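Local coordinates for extracellular protein containing a SCP domain (PDB 4IFA), which is of unknown function but is an extracellular Bacillus anthracis protein that joins a CAP-associated N-terminal region to an SCP (CAP-superfamily) domain and has been considered a vaccine candidate, at residues V113-I118 / Y126-L131; S254-D259 / H265-L270; N290-H295 / Q303-S308. One frame throughout, in Å; residues are numbered along the deposited sequence.

Contact 1. Residues V113-I118 / Y126-L131; sequences VPPYYI and YKKNPL
Lys128 reaches across from the end of helix 122-128 to the loop that precedes the helix, and its ammonium group donates a hydrogen bond to a backbone carbonyl there: Lys128 NZ lies 2.8 Å from Pro115 O. NZ comes in bent from the C=O direction (144°) and tilted 31° from the carbonyl plane. The same nitrogen forms a salt bridge with Glu120, which also accepts from the backbone N of Tyr117; a charged and a neutral oxygen thus share the lysine.

The aliphatic part of Lys128 makes the apolar contacts. The chain bends at chi3 (72°), which turns the amine toward the carbonyl while CD lies against Pro115 and the CD1-CE1 side of Tyr116. Lys128 CD is 4.0 Å from Pro115 CB and 3.8 Å from Tyr116 CE1, meeting the phenol ring obliquely. Pro115, preceded by a cis peptide bond, lays its CG over the centre of one face of the Tyr116 ring, 3.9 Å above the plane.

Both segments belong to the CAP-associated N-terminal region, where the contact closes a surface loop-helix unit between strand 100-106 and the end of helix 122-128. Tyr116 also packs on Val125 of that helix, and both it and Asn129 touch Val159 of strand 158-161.

Two waters add polar links. Tyr116 OH donates to one water, 2.7 Å away, which in turn donates to Asn129 O. A second donates to Tyr116 OH and accepts from Asn129 ND2; this bridge is less certain, since it rests on one of two modelled conformers of the asparagine.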
# COMPACT_ATOMS: atom_id res chain seq x y z
N VAL A 113 -6.32 -13.61 -7.92
CA VAL A 113 -4.91 -13.75 -7.58
C VAL A 113 -4.53 -15.24 -7.43
O VAL A 113 -3.89 -15.63 -6.43
CB VAL A 113 -4.58 -12.94 -6.32
CG1 VAL A 113 -4.63 -11.41 -6.63
CG2 VAL A 113 -5.50 -13.28 -5.14
N PRO A 114 -4.94 -16.08 -8.39
CA PRO A 114 -4.62 -17.51 -8.26
C PRO A 114 -3.12 -17.72 -8.05
O PRO A 114 -2.32 -17.02 -8.65
CB PRO A 114 -5.13 -18.11 -9.56
CG PRO A 114 -5.04 -17.03 -10.55
CD PRO A 114 -5.44 -15.78 -9.76
N PRO A 115 -2.73 -18.72 -7.24
CA PRO A 115 -3.58 -19.76 -6.60
C PRO A 115 -4.24 -19.39 -5.29
O PRO A 115 -4.80 -20.27 -4.64
CB PRO A 115 -2.59 -20.91 -6.40
CG PRO A 115 -1.30 -20.14 -6.07
CD PRO A 115 -1.30 -18.95 -6.94
N TYR A 116 -4.24 -18.10 -4.96
CA TYR A 116 -4.81 -17.61 -3.74
C TYR A 116 -6.14 -16.90 -4.00
O TYR A 116 -6.60 -16.84 -5.15
CB TYR A 116 -3.84 -16.63 -3.05
CG TYR A 116 -2.41 -17.09 -3.02
CD1 TYR A 116 -2.03 -18.19 -2.27
CD2 TYR A 116 -1.44 -16.47 -3.80
CE1 TYR A 116 -0.69 -18.65 -2.27
CE2 TYR A 116 -0.12 -16.93 -3.81
CZ TYR A 116 0.23 -18.01 -3.03
OH TYR A 116 1.54 -18.51 -3.00
N TYR A 117 -6.74 -16.38 -2.92
CA TYR A 117 -7.86 -15.43 -3.02
C TYR A 117 -7.71 -14.41 -1.91
O TYR A 117 -7.19 -14.75 -0.85
CB TYR A 117 -9.24 -16.07 -3.00
CG TYR A 117 -9.59 -16.82 -1.75
CD1 TYR A 117 -10.39 -16.25 -0.79
CD2 TYR A 117 -9.21 -18.13 -1.58
CE1 TYR A 117 -10.74 -16.96 0.33
CE2 TYR A 117 -9.56 -18.84 -0.46
CZ TYR A 117 -10.33 -18.25 0.49
OH TYR A 117 -10.69 -18.95 1.65
N ILE A 118 -8.16 -13.17 -2.14
CA ILE A 118 -8.13 -12.15 -1.08
C ILE A 118 -9.13 -12.64 -0.05
O ILE A 118 -10.28 -12.94 -0.39
CB ILE A 118 -8.49 -10.77 -1.64
CG1 ILE A 118 -7.48 -10.32 -2.69
CG2 ILE A 118 -8.62 -9.75 -0.52
CD1 ILE A 118 -6.05 -10.05 -2.18
N TYR A 126 0.19 -20.91 3.04
CA TYR A 126 1.50 -21.50 3.27
C TYR A 126 1.58 -22.88 2.74
O TYR A 126 2.51 -23.21 2.04
CB TYR A 126 1.80 -21.54 4.78
CG TYR A 126 3.21 -22.01 5.11
CD1 TYR A 126 4.22 -21.12 5.44
CD2 TYR A 126 3.51 -23.35 5.09
CE1 TYR A 126 5.50 -21.59 5.74
CE2 TYR A 126 4.78 -23.81 5.37
CZ TYR A 126 5.77 -22.92 5.67
OH TYR A 126 7.03 -23.46 5.98
N LYS A 127 0.56 -23.67 3.08
CA LYS A 127 0.54 -25.09 2.79
C LYS A 127 0.73 -25.38 1.33
O LYS A 127 1.38 -26.37 0.97
CB LYS A 127 -0.79 -25.68 3.24
CG LYS A 127 -0.77 -27.17 3.42
CD LYS A 127 -2.13 -27.65 3.85
CE LYS A 127 -2.54 -27.11 5.21
NZ LYS A 127 -3.86 -27.65 5.61
N LYS A 128 0.16 -24.54 0.47
CA LYS A 128 0.22 -24.82 -0.96
C LYS A 128 1.60 -24.50 -1.55
O LYS A 128 1.97 -25.05 -2.60
CB LYS A 128 -0.98 -24.17 -1.75
CG LYS A 128 -0.94 -22.69 -1.94
CD LYS A 128 -2.23 -22.12 -2.58
CE LYS A 128 -3.45 -22.12 -1.64
NZ LYS A 128 -4.78 -21.63 -2.18
N ASN A 129 2.37 -23.64 -0.87
CA ASN A 129 3.73 -23.30 -1.30
C ASN A 129 4.49 -22.67 -0.13
O ASN A 129 4.53 -21.43 0.01
CB ASN A 129 3.70 -22.32 -2.47
CG ASN A 129 5.01 -22.29 -3.24
OD1 ASN A 129 5.99 -22.94 -2.85
ND2 ASN A 129 5.04 -21.55 -4.35
N PRO A 130 5.09 -23.53 0.73
CA PRO A 130 5.83 -23.04 1.90
C PRO A 130 6.69 -21.81 1.64
O PRO A 130 7.48 -21.78 0.69
CB PRO A 130 6.65 -24.26 2.31
CG PRO A 130 5.78 -25.42 1.93
CD PRO A 130 5.14 -25.00 0.63
N LEU A 131 6.55 -20.84 2.55
CA LEU A 131 7.15 -19.51 2.50
C LEU A 131 8.52 -19.52 3.13
O LEU A 131 8.67 -20.00 4.26
CB LEU A 131 6.24 -18.58 3.28
CG LEU A 131 4.80 -18.62 2.79
CD1 LEU A 131 3.86 -17.89 3.74
CD2 LEU A 131 4.75 -18.06 1.38
O HOH W 1 2.29 -19.70 -0.64
O HOH W 2 2.54 -20.24 -5.12

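Contact 2. Residues S254-D259 / H265-L270; sequences SKDMKD and HDSPTL
The loop following helix 244-260 of the SCP domain folds back on the helix through Asp256 and Ser267, and the serine starts an ST motif. Ser267 OG donates to Asp256 OD2 over 2.7 Å, using the syn lone pair of the carboxylate oxygen. With CG anti to the backbone N (chi1 -178°), the aspartate extends from the helix toward the loop. Leu270 CD1 lies beside the carboxylate, 4.0 Å from Asp256 OD2.

The serine hydroxyl also accepts from the loop backbone: Leu270 N lies 2.9 Å from Ser267 OG with an N-H...O angle of 154°, the bond that defines the motif, while the approach of Thr269 N is weak. This turn belongs to the connection between helices 244-260 and 273-279, in the region of the cysteine-rich secretory protein family. Each carboxylate oxygen has two partners: Asp256 OD2 takes Ser267 OG and Tyr262 OH, and OD1 takes Asn260 ND2 and a water.

That water links Asp256 OD1, Ser267 OG and Thr269 OG1. It donates to Asp256 OD1 at 2.9 Å and to Ser267 OG at 3.2 Å, and it lies 2.7 Å from Thr269 OG1, with the direction of this last bond left undecided.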
# COMPACT_ATOMS: atom_id res chain seq x y z
N SER A 254 4.22 15.63 9.01
CA SER A 254 5.22 14.77 8.39
C SER A 254 6.53 15.53 8.11
O SER A 254 7.64 15.04 8.36
CB SER A 254 4.66 14.19 7.09
OG SER A 254 3.67 13.21 7.38
N LYS A 255 6.39 16.76 7.60
CA LYS A 255 7.54 17.61 7.30
C LYS A 255 8.30 18.00 8.57
O LYS A 255 9.53 17.99 8.61
CB LYS A 255 7.10 18.85 6.53
CG LYS A 255 8.23 19.83 6.20
CD LYS A 255 7.72 20.89 5.26
CE LYS A 255 8.60 22.15 5.25
NZ LYS A 255 10.03 21.94 5.06
N ASP A 256 7.56 18.33 9.63
CA ASP A 256 8.17 18.71 10.92
C ASP A 256 9.00 17.54 11.48
O ASP A 256 10.14 17.71 11.92
CB ASP A 256 7.05 19.14 11.86
CG ASP A 256 7.55 19.61 13.21
OD1 ASP A 256 8.66 20.20 13.28
OD2 ASP A 256 6.80 19.42 14.19
N MSE A 257 8.45 16.33 11.42
CA MSE A 257 9.19 15.14 11.90
C MSE A 257 10.48 14.90 11.13
O MSE A 257 11.52 14.62 11.72
CB MSE A 257 8.30 13.89 11.84
CG MSE A 257 7.19 13.89 12.88
SE MSE A 257 6.23 12.18 12.96
CE MSE A 257 5.36 12.30 11.24
N LYS A 258 10.41 15.04 9.82
CA LYS A 258 11.58 14.83 8.95
C LYS A 258 12.61 15.91 9.23
O LYS A 258 13.79 15.62 9.49
CB LYS A 258 11.13 14.92 7.49
CG LYS A 258 12.23 14.97 6.38
CD LYS A 258 12.81 13.66 6.07
CE LYS A 258 13.96 13.74 5.04
NZ LYS A 258 13.47 14.21 3.71
N ASP A 259 12.16 17.16 9.20
CA ASP A 259 13.09 18.29 9.36
C ASP A 259 13.75 18.37 10.75
O ASP A 259 14.96 18.66 10.86
CB ASP A 259 12.36 19.61 9.13
CG ASP A 259 12.00 19.89 7.66
OD1 ASP A 259 12.46 19.17 6.76
OD2 ASP A 259 11.27 20.90 7.45
N HIS A 265 3.69 11.94 18.24
CA HIS A 265 2.43 12.66 18.06
C HIS A 265 2.55 14.12 18.50
O HIS A 265 1.77 14.98 18.10
CB HIS A 265 1.32 12.02 18.90
CG HIS A 265 0.91 10.66 18.43
ND1 HIS A 265 0.35 10.44 17.19
CD2 HIS A 265 0.92 9.47 19.07
CE1 HIS A 265 0.06 9.15 17.08
NE2 HIS A 265 0.37 8.55 18.22
N ASP A 266 3.50 14.39 19.40
CA ASP A 266 3.69 15.73 19.93
C ASP A 266 4.89 16.39 19.28
O ASP A 266 6.00 15.84 19.33
CB ASP A 266 3.90 15.65 21.43
CG ASP A 266 2.65 15.24 22.17
OD1 ASP A 266 1.52 15.49 21.67
OD2 ASP A 266 2.80 14.68 23.28
N SER A 267 4.68 17.56 18.69
CA SER A 267 5.75 18.36 18.11
C SER A 267 6.42 19.20 19.19
O SER A 267 5.73 19.97 19.86
CB SER A 267 5.23 19.28 17.03
OG SER A 267 6.23 20.23 16.69
N PRO A 268 7.76 19.13 19.32
CA PRO A 268 8.42 19.94 20.33
C PRO A 268 8.10 21.43 20.17
O PRO A 268 8.05 22.16 21.18
CB PRO A 268 9.92 19.64 20.09
CG PRO A 268 9.92 18.26 19.52
CD PRO A 268 8.70 18.21 18.65
N THR A 269 7.90 21.90 18.94
CA THR A 269 7.63 23.34 18.70
C THR A 269 6.19 23.71 18.31
O THR A 269 5.76 24.86 18.54
CB THR A 269 8.52 23.89 17.58
OG1 THR A 269 8.25 23.23 16.35
CG2 THR A 269 10.02 23.75 17.95
N LEU A 270 5.44 22.78 17.75
CA LEU A 270 4.09 23.06 17.24
C LEU A 270 2.93 22.38 17.98
O LEU A 270 1.76 22.54 17.58
CB LEU A 270 4.02 22.77 15.75
CG LEU A 270 4.92 23.68 14.91
CD1 LEU A 270 5.27 23.07 13.54
CD2 LEU A 270 4.35 25.08 14.76
O HOH W 3 9.33 20.72 16.08

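Contact 3. Residues N290-H295 / Q303-S308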
# COMPACT_ATOMS: atom_id res chain seq x y z
N ASN A 290 -2.31 8.44 13.00
CA ASN A 290 -1.33 7.39 12.81
C ASN A 290 -0.13 8.00 12.09
O ASN A 290 -0.30 8.70 11.11
CB ASN A 290 -1.85 6.21 11.96
CG ASN A 290 -2.85 5.37 12.66
OD1 ASN A 290 -2.89 5.31 13.89
ND2 ASN A 290 -3.66 4.62 11.88
N ILE A 291 1.07 7.68 12.57
CA ILE A 291 2.32 8.12 11.97
C ILE A 291 3.20 6.92 11.63
O ILE A 291 3.15 5.87 12.28
CB ILE A 291 3.11 9.17 12.85
CG1 ILE A 291 3.23 8.69 14.29
CG2 ILE A 291 2.42 10.54 12.76
CD1 ILE A 291 4.12 9.63 15.17
N ALA A 292 3.98 7.07 10.55
CA ALA A 292 4.93 6.06 10.10
C ALA A 292 6.10 6.72 9.43
O ALA A 292 5.97 7.79 8.84
CB ALA A 292 4.26 5.14 9.07
N ALA A 293 7.25 6.08 9.52
CA ALA A 293 8.45 6.58 8.85
C ALA A 293 9.29 5.45 8.27
O ALA A 293 9.50 4.41 8.89
CB ALA A 293 9.32 7.41 9.81
N GLN A 294 9.80 5.71 7.07
CA GLN A 294 10.79 4.87 6.37
C GLN A 294 10.29 3.70 5.55
O GLN A 294 11.05 3.10 4.80
CB GLN A 294 11.97 4.45 7.27
CG GLN A 294 12.64 5.65 8.00
CD GLN A 294 13.07 6.75 7.05
OE1 GLN A 294 13.45 6.47 5.90
NE2 GLN A 294 13.09 7.99 7.52
N HIS A 295 8.99 3.40 5.66
CA HIS A 295 8.39 2.38 4.80
C HIS A 295 8.63 2.80 3.34
O HIS A 295 8.65 4.00 3.03
CB HIS A 295 6.92 2.20 5.10
CG HIS A 295 6.65 1.87 6.54
ND1 HIS A 295 6.77 2.80 7.56
CD2 HIS A 295 6.30 0.70 7.12
CE1 HIS A 295 6.46 2.21 8.70
NE2 HIS A 295 6.18 0.93 8.46
N GLN A 303 0.06 -1.09 5.68
CA GLN A 303 0.10 -2.47 6.15
C GLN A 303 0.79 -2.56 7.51
O GLN A 303 0.47 -3.43 8.32
CB GLN A 303 0.71 -3.41 5.11
CG GLN A 303 -0.23 -3.65 3.95
CD GLN A 303 -1.51 -4.33 4.41
OE1 GLN A 303 -2.62 -3.83 4.18
NE2 GLN A 303 -1.36 -5.46 5.06
N GLY A 304 1.72 -1.65 7.77
CA GLY A 304 2.34 -1.55 9.09
C GLY A 304 1.31 -1.09 10.11
O GLY A 304 1.21 -1.64 11.24
N TRP A 305 0.48 -0.11 9.76
CA TRP A 305 -0.58 0.36 10.66
C TRP A 305 -1.63 -0.70 10.95
O TRP A 305 -2.07 -0.91 12.09
CB TRP A 305 -1.25 1.63 10.14
CG TRP A 305 -0.36 2.82 10.11
CD1 TRP A 305 0.59 3.15 11.05
CD2 TRP A 305 -0.38 3.92 9.17
NE1 TRP A 305 1.18 4.35 10.73
CE2 TRP A 305 0.61 4.84 9.58
CE3 TRP A 305 -1.09 4.19 8.01
CZ2 TRP A 305 0.86 6.01 8.86
CZ3 TRP A 305 -0.81 5.31 7.29
CH2 TRP A 305 0.13 6.22 7.74
N LEU A 306 -2.05 -1.42 9.91
CA LEU A 306 -3.07 -2.49 10.08
C LEU A 306 -2.60 -3.54 11.05
O LEU A 306 -3.39 -4.10 11.83
CB LEU A 306 -3.35 -3.15 8.73
CG LEU A 306 -4.46 -4.19 8.65
CD1 LEU A 306 -5.80 -3.55 8.92
CD2 LEU A 306 -4.42 -4.93 7.30
N ASN A 307 -1.29 -3.82 11.04
CA ASN A 307 -0.69 -4.84 11.89
C ASN A 307 -0.16 -4.39 13.25
O ASN A 307 0.52 -5.15 13.94
CB ASN A 307 0.40 -5.56 11.10
CG ASN A 307 -0.17 -6.54 10.12
OD1 ASN A 307 -0.59 -7.61 10.54
ND2 ASN A 307 -0.16 -6.20 8.82
N SER A 308 -0.60 -3.21 13.67
CA SER A 308 -0.22 -2.66 15.00
C SER A 308 -1.50 -2.32 15.76
O SER A 308 -2.30 -1.52 15.26
CB SER A 308 0.60 -1.41 14.78
OG SER A 308 0.75 -0.69 16.02
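Trp305 of helix 298-306 lays its indole against Asn290, Ile291 and Ala292 of strand 286-293, an edge strand of the mixed sheet in the alpha-beta-alpha sandwich of the CAP (SCP) family; the contact is buried and packs helix on sheet. The Trp305 side chain takes chi1 -66°, with CG beside the backbone N and opposite the carbonyl carbon, and chi2 then turns the pyrrole edge toward the strand.

That edge makes one nearly straight hydrogen bond: Trp305 NE1 donates to Ile291 O over 2.9 Å, with an N-H...O angle of 172°. The oxygen lies almost in the indole plane, yet the donor stands above the carbonyl plane, 79° out of it, and not on a lone pair.

Asn290 covers one face of the ring. Its CB sits 3.7 Å from the centroid of the Trp305 five-membered ring and close to the ring normal, a CH-pi contact, and the amide plane is moderately inclined to the ring plane. The amide itself is held elsewhere, ND2 by Gln334 and the backbone of His311, OD1 by Asn314; these bonds fix the rotation of the group over the indole.

The ring of His311 also meets the indole, the two planes only slightly inclined, and Ile224 of helix 210-234 touches it as well. Ala292 CB meets the NE1-CZ2 rim obliquely, 3.5 Å from Trp305 CZ2.

Contacts 2 and 3 both lie in the cysteine-rich secretory protein range and touch directly, although their centres are 17 Å apart: Met257 CE, a selenomethionine methyl, packs 3.7 Å from Ile291 CG2, and His265 N approaches Ile291 CD1 at 3.9 Å. Ile291 thus faces the helix and loop of contact 2 while its carbonyl serves contact 3. Contact 1 belongs to the CAP-associated N-terminal range, its centre 25 Å from that of contact 3 with nearest atoms about 10 Å apart, and 41 Å from that of contact 2, across the centre of the chain. His265 ND1 is hydrogen-bonded to Glu289 OE1; with His311, these residues are consistent with the His/Glu cluster of the CAP-family cavity.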